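Local coordinates for protein putative polyketide synthase (Brevibacillus brevis, PDB 6HP2) that is the O-methyltransferase domain of a trans-AT polyketide synthase, binds S-adenosyl-L-homocysteine, and probably methylates a hydroxyl group of the growing polyketide intermediate, at residues A[47-52]-A[243-248]; A[56-61]-A[249-254]; A[119-124]-A[145-150]. All blocks are in the same frame, centred on the assembly; numbering follows the deposited sequence.

Contact 1: A[47-52]-A[243-248]; sequences VCPFER and PQIANA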
loop_
_atom_site.group_PDB
_atom_site.type_symbol
_atom_site.label_atom_id
_atom_site.label_comp_id
_atom_site.label_asym_id
_atom_site.label_seq_id
_atom_site.Cartn_x
_atom_site.Cartn_y
_atom_site.Cartn_z
ATOM N N VAL A 47 3.393 7.455 1.306
ATOM C CA VAL A 47 3.009 8.775 0.833
ATOM C C VAL A 47 1.486 8.827 0.828
ATOM O O VAL A 47 0.819 7.873 1.243
ATOM C CB VAL A 47 3.636 9.035 -0.549
ATOM C CG1 VAL A 47 5.152 9.032 -0.397
ATOM C CG2 VAL A 47 3.176 7.953 -1.537
ATOM N N CYS A 48 0.931 9.954 0.419
ATOM C CA CYS A 48 -0.491 10.221 0.566
ATOM C C CYS A 48 -0.895 11.150 -0.557
ATOM O O CYS A 48 -0.061 11.898 -1.082
ATOM C CB CYS A 48 -0.818 10.863 1.930
ATOM S SG CYS A 48 -0.207 12.576 2.181
ATOM N N PRO A 49 -2.180 11.136 -0.948
ATOM C CA PRO A 49 -2.637 11.951 -2.072
ATOM C C PRO A 49 -3.212 13.327 -1.732
ATOM O O PRO A 49 -4.082 13.390 -0.873
ATOM C CB PRO A 49 -3.797 11.119 -2.600
ATOM C CG PRO A 49 -4.425 10.630 -1.354
ATOM C CD PRO A 49 -3.248 10.226 -0.513
ATOM N N PHE A 50 -2.687 14.410 -2.315
ATOM C CA PHE A 50 -3.242 15.756 -2.180
ATOM C C PHE A 50 -4.077 16.047 -3.423
ATOM O O PHE A 50 -3.593 15.847 -4.533
ATOM C CB PHE A 50 -2.165 16.807 -2.078
ATOM C CG PHE A 50 -1.598 16.997 -0.672
ATOM C CD1 PHE A 50 -1.814 16.075 0.307
ATOM C CD2 PHE A 50 -0.816 18.097 -0.369
ATOM C CE1 PHE A 50 -1.309 16.254 1.580
ATOM C CE2 PHE A 50 -0.285 18.253 0.874
ATOM C CZ PHE A 50 -0.550 17.320 1.864
ATOM N N GLU A 51 -5.292 16.576 -3.247
ATOM C CA GLU A 51 -6.132 16.962 -4.400
ATOM C C GLU A 51 -5.492 18.082 -5.200
ATOM O O GLU A 51 -5.642 18.152 -6.437
ATOM C CB GLU A 51 -7.518 17.386 -3.933
ATOM C CG GLU A 51 -8.340 16.242 -3.303
ATOM C CD GLU A 51 -9.770 16.660 -2.960
ATOM O OE1 GLU A 51 -10.156 17.814 -3.262
ATOM O OE2 GLU A 51 -10.506 15.830 -2.387
ATOM N N ARG A 52 -4.704 18.920 -4.533
ATOM C CA ARG A 52 -4.009 20.026 -5.165
ATOM C C ARG A 52 -2.704 20.262 -4.431
ATOM O O ARG A 52 -2.540 19.871 -3.273
ATOM C CB ARG A 52 -4.847 21.314 -5.131
ATOM C CG ARG A 52 -5.136 21.819 -3.740
ATOM C CD ARG A 52 -6.504 22.475 -3.621
ATOM N NE ARG A 52 -7.612 21.517 -3.622
ATOM C CZ ARG A 52 -8.068 20.887 -2.542
ATOM N NH1 ARG A 52 -7.504 21.085 -1.364
ATOM N NH2 ARG A 52 -9.085 20.047 -2.643
ATOM N N PRO A 243 -1.067 11.678 -10.103
ATOM C CA PRO A 243 -1.044 13.142 -10.003
ATOM C C PRO A 243 -1.205 13.649 -8.572
ATOM O O PRO A 243 -0.515 14.585 -8.175
ATOM C CB PRO A 243 -2.238 13.583 -10.864
ATOM C CG PRO A 243 -2.642 12.379 -11.651
ATOM C CD PRO A 243 -2.266 11.201 -10.811
ATOM N N GLN A 244 -2.113 13.044 -7.815
ATOM C CA GLN A 244 -2.347 13.462 -6.439
ATOM C C GLN A 244 -1.121 13.244 -5.553
ATOM O O GLN A 244 -0.809 14.077 -4.706
ATOM C CB GLN A 244 -3.566 12.754 -5.855
ATOM C CG GLN A 244 -4.884 13.176 -6.482
ATOM C CD GLN A 244 -5.004 12.764 -7.936
ATOM O OE1 GLN A 244 -4.583 11.674 -8.319
ATOM N NE2 GLN A 244 -5.583 13.634 -8.752
ATOM N N ILE A 245 -0.429 12.127 -5.745
ATOM C CA ILE A 245 0.767 11.848 -4.960
ATOM C C ILE A 245 1.815 12.889 -5.276
ATOM O O ILE A 245 2.410 13.481 -4.377
ATOM C CB ILE A 245 1.353 10.477 -5.281
ATOM C CG1 ILE A 245 0.338 9.406 -4.940
ATOM C CG2 ILE A 245 2.641 10.256 -4.502
ATOM C CD1 ILE A 245 -0.013 9.337 -3.474
ATOM N N ALA A 246 2.044 13.112 -6.563
ATOM C CA ALA A 246 3.002 14.139 -6.961
ATOM C C ALA A 246 2.610 15.505 -6.383
ATOM O O ALA A 246 3.486 16.301 -6.041
ATOM C CB ALA A 246 3.100 14.216 -8.509
ATOM N N ASN A 247 1.311 15.802 -6.262
ATOM C CA ASN A 247 0.923 17.069 -5.626
ATOM C C ASN A 247 1.424 17.140 -4.178
ATOM O O ASN A 247 1.922 18.173 -3.729
ATOM C CB ASN A 247 -0.577 17.257 -5.588
ATOM C CG ASN A 247 -1.183 17.495 -6.939
ATOM O OD1 ASN A 247 -0.517 17.946 -7.839
ATOM N ND2 ASN A 247 -2.473 17.231 -7.060
ATOM N N ALA A 248 1.266 16.051 -3.430
ATOM C CA ALA A 248 1.692 15.985 -2.034
ATOM C C ALA A 248 3.210 16.075 -1.918
ATOM O O ALA A 248 3.744 16.578 -0.921
ATOM C CB ALA A 248 1.197 14.673 -1.432
HETATM O O HOH W 1 -6.573 16.143 -7.969
#

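Contact 2: A[56-61]-A[249-254]; sequences GFSMSR and LHDPDV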
loop_
_atom_site.group_PDB
_atom_site.type_symbol
_atom_site.label_atom_id
_atom_site.label_comp_id
_atom_site.label_asym_id
_atom_site.label_seq_id
_atom_site.Cartn_x
_atom_site.Cartn_y
_atom_site.Cartn_z
ATOM N N GLY A 56 3.904 26.377 -0.168
ATOM C CA GLY A 56 4.562 26.482 1.114
ATOM C C GLY A 56 4.592 25.195 1.918
ATOM O O GLY A 56 5.474 25.025 2.765
ATOM N N PHE A 57 3.646 24.291 1.687
ATOM C CA PHE A 57 3.632 23.031 2.402
ATOM C C PHE A 57 4.815 22.176 1.955
ATOM O O PHE A 57 4.961 21.855 0.776
ATOM C CB PHE A 57 2.326 22.294 2.152
ATOM C CG PHE A 57 2.012 21.233 3.177
ATOM C CD1 PHE A 57 2.537 19.993 3.052
ATOM C CD2 PHE A 57 1.185 21.499 4.238
ATOM C CE1 PHE A 57 2.259 19.010 3.956
ATOM C CE2 PHE A 57 0.883 20.520 5.142
ATOM C CZ PHE A 57 1.430 19.250 4.988
ATOM N N SER A 58 5.668 21.823 2.880
ATOM C CA SER A 58 6.843 21.021 2.587
ATOM C C SER A 58 6.693 19.686 3.285
ATOM O O SER A 58 6.817 19.606 4.522
ATOM C CB SER A 58 8.116 21.720 3.063
ATOM O OG SER A 58 9.203 20.820 3.041
ATOM N N MET A 59 6.431 18.647 2.496
ATOM C CA MET A 59 6.244 17.317 3.043
ATOM C C MET A 59 7.490 16.849 3.772
ATOM O O MET A 59 7.374 16.199 4.799
ATOM C CB MET A 59 5.876 16.325 1.935
ATOM C CG MET A 59 5.584 14.924 2.448
ATOM S SD MET A 59 4.047 14.932 3.452
ATOM C CE MET A 59 2.829 15.096 2.149
ATOM N N SER A 60 8.690 17.148 3.251
ATOM C CA SER A 60 9.910 16.671 3.903
ATOM C C SER A 60 10.051 17.281 5.301
ATOM O O SER A 60 10.496 16.614 6.232
ATOM C CB SER A 60 11.148 17.009 3.044
ATOM O OG SER A 60 11.216 18.390 2.784
ATOM N N ARG A 61 9.729 18.571 5.452
ATOM C CA ARG A 61 9.769 19.197 6.779
ATOM C C ARG A 61 8.790 18.526 7.736
ATOM O O ARG A 61 9.132 18.201 8.875
ATOM C CB ARG A 61 9.448 20.663 6.651
ATOM C CG ARG A 61 10.646 21.498 6.174
ATOM C CD ARG A 61 10.280 22.957 5.969
ATOM N NE ARG A 61 11.420 23.724 5.469
ATOM C CZ ARG A 61 11.855 23.694 4.211
ATOM N NH1 ARG A 61 11.259 22.922 3.311
ATOM N NH2 ARG A 61 12.895 24.435 3.852
ATOM N N LEU A 249 3.920 15.505 -2.873
ATOM C CA LEU A 249 5.375 15.462 -2.817
ATOM C C LEU A 249 6.023 16.643 -3.505
ATOM O O LEU A 249 7.264 16.698 -3.552
ATOM C CB LEU A 249 5.897 14.177 -3.445
ATOM C CG LEU A 249 5.461 12.906 -2.732
ATOM C CD1 LEU A 249 6.104 11.678 -3.369
ATOM C CD2 LEU A 249 5.849 12.972 -1.269
ATOM N N HIS A 250 5.240 17.610 -3.978
ATOM C CA HIS A 250 5.816 18.843 -4.553
ATOM C C HIS A 250 6.512 19.623 -3.437
ATOM O O HIS A 250 5.856 20.134 -2.525
ATOM C CB HIS A 250 4.737 19.696 -5.213
ATOM C CG HIS A 250 5.282 20.831 -6.016
ATOM N ND1 HIS A 250 5.169 22.151 -5.630
ATOM C CD2 HIS A 250 5.952 20.836 -7.189
ATOM C CE1 HIS A 250 5.729 22.920 -6.546
ATOM N NE2 HIS A 250 6.213 22.144 -7.498
ATOM N N ASP A 251 7.836 19.669 -3.497
ATOM C CA ASP A 251 8.678 20.111 -2.391
ATOM C C ASP A 251 9.886 20.768 -3.036
ATOM O O ASP A 251 10.997 20.230 -3.018
ATOM C CB ASP A 251 9.073 18.916 -1.525
ATOM C CG ASP A 251 9.384 19.273 -0.077
ATOM O OD1 ASP A 251 9.437 20.465 0.298
ATOM O OD2 ASP A 251 9.583 18.302 0.693
ATOM N N PRO A 252 9.705 21.961 -3.604
ATOM C CA PRO A 252 10.736 22.486 -4.524
ATOM C C PRO A 252 12.117 22.667 -3.898
ATOM O O PRO A 252 13.116 22.604 -4.616
ATOM C CB PRO A 252 10.139 23.825 -4.995
ATOM C CG PRO A 252 9.094 24.190 -3.973
ATOM C CD PRO A 252 8.592 22.907 -3.381
ATOM N N ASP A 253 12.223 22.869 -2.590
ATOM C CA ASP A 253 13.522 23.055 -1.953
ATOM C C ASP A 253 14.059 21.786 -1.291
ATOM O O ASP A 253 15.070 21.850 -0.581
ATOM C CB ASP A 253 13.440 24.163 -0.899
ATOM C CG ASP A 253 12.517 23.793 0.244
ATOM O OD1 ASP A 253 11.383 23.325 -0.029
ATOM O OD2 ASP A 253 12.928 23.944 1.411
ATOM N N VAL A 254 13.434 20.634 -1.529
ATOM C CA VAL A 254 13.720 19.457 -0.728
ATOM C C VAL A 254 15.189 19.071 -0.847
ATOM O O VAL A 254 15.838 18.759 0.154
ATOM C CB VAL A 254 12.760 18.303 -1.111
ATOM C CG1 VAL A 254 13.002 17.846 -2.535
ATOM C CG2 VAL A 254 12.934 17.161 -0.148
HETATM O O HOH W 2 4.068 21.985 -1.747
HETATM O O HOH W 3 5.797 18.654 -0.403
#

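Contact 3: A[119-124]-A[145-150]; sequences HIKTHG and GARAKI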
loop_
_atom_site.group_PDB
_atom_site.type_symbol
_atom_site.label_atom_id
_atom_site.label_comp_id
_atom_site.label_asym_id
_atom_site.label_seq_id
_atom_site.Cartn_x
_atom_site.Cartn_y
_atom_site.Cartn_z
ATOM N N HIS A 119 -14.699 -9.696 15.179
ATOM C CA HIS A 119 -14.787 -11.080 14.712
ATOM C C HIS A 119 -13.627 -11.498 13.812
ATOM O O HIS A 119 -13.453 -12.689 13.535
ATOM C CB HIS A 119 -16.114 -11.293 13.954
ATOM C CG HIS A 119 -16.140 -10.626 12.604
ATOM N ND1 HIS A 119 -16.506 -9.309 12.420
ATOM C CD2 HIS A 119 -15.886 -11.111 11.368
ATOM C CE1 HIS A 119 -16.435 -8.997 11.135
ATOM N NE2 HIS A 119 -16.062 -10.076 10.474
ATOM N N ILE A 120 -12.779 -10.555 13.357
ATOM C CA ILE A 120 -11.749 -10.875 12.399
ATOM C C ILE A 120 -10.443 -11.223 13.120
ATOM O O ILE A 120 -10.104 -10.641 14.134
ATOM C CB ILE A 120 -11.544 -9.691 11.440
ATOM C CG1 ILE A 120 -12.846 -9.418 10.659
ATOM C CG2 ILE A 120 -10.377 -10.023 10.464
ATOM C CD1 ILE A 120 -12.678 -8.396 9.543
ATOM N N LYS A 121 -9.685 -12.144 12.550
ATOM C CA LYS A 121 -8.318 -12.441 12.957
ATOM C C LYS A 121 -7.387 -11.901 11.894
ATOM O O LYS A 121 -7.610 -12.110 10.691
ATOM C CB LYS A 121 -8.102 -13.946 13.143
ATOM C CG LYS A 121 -8.951 -14.522 14.296
ATOM C CD LYS A 121 -8.702 -16.005 14.479
ATOM C CE LYS A 121 -9.555 -16.560 15.624
ATOM N NZ LYS A 121 -9.313 -18.013 15.836
ATOM N N THR A 122 -6.384 -11.152 12.339
ATOM C CA THR A 122 -5.447 -10.507 11.435
ATOM C C THR A 122 -4.027 -11.002 11.671
ATOM O O THR A 122 -3.601 -11.169 12.825
ATOM C CB THR A 122 -5.475 -8.978 11.601
ATOM O OG1 THR A 122 -5.133 -8.605 12.938
ATOM C CG2 THR A 122 -6.800 -8.406 11.227
ATOM N N HIS A 123 -3.318 -11.245 10.570
ATOM C CA HIS A 123 -1.912 -11.612 10.581
ATOM C C HIS A 123 -1.121 -10.563 9.798
ATOM O O HIS A 123 -1.592 -10.084 8.766
ATOM C CB HIS A 123 -1.672 -12.960 9.905
ATOM C CG HIS A 123 -2.090 -14.137 10.710
ATOM N ND1 HIS A 123 -2.162 -15.408 10.167
ATOM C CD2 HIS A 123 -2.429 -14.252 12.018
ATOM C CE1 HIS A 123 -2.521 -16.253 11.117
ATOM N NE2 HIS A 123 -2.686 -15.578 12.245
ATOM N N GLY A 124 0.043 -10.181 10.318
ATOM C CA GLY A 124 1.019 -9.391 9.567
ATOM C C GLY A 124 2.379 -10.058 9.463
ATOM O O GLY A 124 2.812 -10.776 10.367
ATOM N N GLY A 145 -4.145 -9.690 21.457
ATOM C CA GLY A 145 -3.296 -10.820 21.126
ATOM C C GLY A 145 -4.003 -12.075 20.674
ATOM O O GLY A 145 -3.387 -12.896 19.994
ATOM N N ALA A 146 -5.258 -12.277 21.070
ATOM C CA ALA A 146 -5.971 -13.479 20.659
ATOM C C ALA A 146 -6.446 -13.402 19.223
ATOM O O ALA A 146 -6.861 -14.422 18.654
ATOM C CB ALA A 146 -7.191 -13.752 21.560
ATOM N N ARG A 147 -6.383 -12.230 18.617
ATOM C CA ARG A 147 -6.879 -12.089 17.243
ATOM C C ARG A 147 -5.929 -11.400 16.278
ATOM O O ARG A 147 -6.194 -11.382 15.074
ATOM C CB ARG A 147 -8.194 -11.323 17.241
ATOM C CG ARG A 147 -9.319 -12.115 17.861
ATOM C CD ARG A 147 -10.619 -11.379 17.726
ATOM N NE ARG A 147 -10.634 -10.099 18.431
ATOM C CZ ARG A 147 -10.560 -8.906 17.855
ATOM N NH1 ARG A 147 -10.476 -8.794 16.503
ATOM N NH2 ARG A 147 -10.654 -7.812 18.617
ATOM N N ALA A 148 -4.841 -10.846 16.749
ATOM C CA ALA A 148 -3.891 -10.151 15.868
ATOM C C ALA A 148 -2.503 -10.609 16.244
ATOM O O ALA A 148 -2.215 -10.743 17.440
ATOM C CB ALA A 148 -3.989 -8.662 16.015
ATOM N N LYS A 149 -1.678 -10.903 15.229
ATOM C CA LYS A 149 -0.334 -11.371 15.491
ATOM C C LYS A 149 0.555 -10.941 14.329
ATOM O O LYS A 149 0.165 -11.056 13.156
ATOM C CB LYS A 149 -0.269 -12.879 15.665
ATOM C CG LYS A 149 1.097 -13.372 16.161
ATOM C CD LYS A 149 1.110 -14.881 16.361
ATOM C CE LYS A 149 2.406 -15.346 17.020
ATOM N NZ LYS A 149 2.388 -16.801 17.346
ATOM N N ILE A 150 1.763 -10.475 14.653
ATOM C CA ILE A 150 2.710 -10.050 13.620
ATOM C C ILE A 150 3.949 -10.926 13.672
ATOM O O ILE A 150 4.459 -11.232 14.757
ATOM C CB ILE A 150 3.084 -8.568 13.786
ATOM C CG1 ILE A 150 1.844 -7.734 13.459
ATOM C CG2 ILE A 150 4.260 -8.216 12.883
ATOM C CD1 ILE A 150 1.928 -6.291 13.938
#

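Contact 1: A[47-52]-A[243-248]
F50 and A248 meet where an irregular N-terminal segment crosses helix 242-249, a part of this Rossmann-like methyltransferase that lies near the cofactor pocket. The CB of A248 sits over one face of the F50 ring, 3.9 Å from its centroid, in a CH-pi contact displaced toward the rim; the small methyl lets ring and helix come close. F57 meets the same ring edge-to-face.

Two hydrogen bonds fix the loop on the helix. The F50 N donates to Q244 O at 3.1 Å, arriving well above the carbonyl plane, while A248 N makes its helical bond to the same oxygen from the opposite face, so one acceptor serves both the helix and the loop. In return the N247 ND2 donates to F50 O at 3.1 Å, almost in the plane of its own amide and with a fairly straight N-H...O angle of 166°. The N247 CG lies anti to its carbonyl carbon (chi1 -69°), which turns the amide to the loop; its OD1 accepts from K53. Asparagine suits this place because one short side chain can both donate and accept. At the outer margin, a water bridges E51 O and the NE2 of Q244.

Apolar groups fill the inner side: P49 CB packs on Q244 CB, and the branches of V47 and I245 cross at about a right angle. C48 O is the exception to the polar bookkeeping, buried without a hydrogen-bonding partner, its nearest neighbour across the contact being A248 CB at 3.1 Å.

Contact 2: A[56-61]-A[249-254]
D251 reaches into the start of helix 59-64 and binds two serines with one carboxylate. Its OD1 accepts from S58 OG at 2.8 Å, and its OD2 from S60 OG at 2.7 Å and also from S60 N at 2.9 Å. All three donors come on the syn side; S60 N and S60 OG approach OD2 from opposite faces of the carboxylate plane. A chi1 of -154° swings the carboxylate away from the backbone N of D251, toward the helix start, where each oxygen meets one hydroxyl. An acid suits this buried spot, where its negative charge probably also interacts favourably with the positive end of the helix dipole. S58 is the N-cap, its OG accepting a weak capping bond from R61 N while donating to D251, and a serine can fill both roles at once. Beside this tight polar core, V254 CG2 packs 3.6 Å from S60 OG, and on the buried side M59 CG meets L249 CD2 at 4.2 Å.

The outer side is looser. R61, extended from CG to NE, brings its guanidinium to D253, the two planes only 22° apart, and both terminal nitrogens reach OD2 in a salt bridge; D253 is poorly ordered, so the very short approach of R61 NH2 to its OD2 is doubtful. Toward the exposed H250 the backbones are joined through solvent: one water donates to H250 O and accepts from M59 N, and another lies between F57 O and H250 O.

The contact thus ties the start of helix 59-64 to the type I turn 251-254, which leads from helix 242-249 into helix 254-258; M59, S60 and L249 rest on helix 263-281, F57 packs on helix 70-88, and R61 makes a cation-pi contact with Y257.

Contact 3: A[119-124]-A[145-150]
R147 lays its side chain alongside the backbone of I120, and its NH1 donates to I120 O at 3.0 Å, in the carbonyl plane and within 3° of the guanidinium plane. A bend at chi3 (-63°) brings the edge of the group onto that oxygen. NH1 serves A114 O as well, and a long side chain with a two-hydrogen terminal nitrogen suits the place where the strands start.

Beyond it, 121-124 and 148-150 run parallel, 7° apart, as neighbours in the Rossmann-like sheet. They belong to a beta-alpha-beta unit, linked by the crossover helix 129-141. The hydrogen bonds pass back and forth between the two strands: T122 N to R147 O at 2.8 Å, K149 N to T122 O at 3.1 Å, and G124 N to K149 O at 3.0 Å. On the helix-covered face, T122 OG1 rests 3.3 Å from A148 CB and donates to V110 O, while I150 packs close beside G124, whose lack of a side chain suits this tight spot. H123 and K149 occupy the other face, with H123 ND1 hydrogen-bonded to the hydroxyl of Y164.

Backbone bonding therefore supplies most of the polar adhesion, and the single arginine bond carries it back to the residues just before both strands begin.

Contacts 1 and 2 adjoin and share elements: helix 242-249 and the N-terminal segment leading into helix 59-64 take part in both, and M59 CE touches A248 O and C48 SG across the boundary. Contact 1 is the more buried and relies on apolar packing with a few backbone-centred bonds, whereas contact 2, farther out, depends on carboxylates, serines, waters and a surface salt bridge. Contact 3, on the opposite side of the chain's centre and about 32 Å from contact 1 between centres, joins consecutive strands by main-chain bonds at one edge of the sheet. It is partly buried: T122, A148 and I150 lie under helices, K121 and K149 toward solvent.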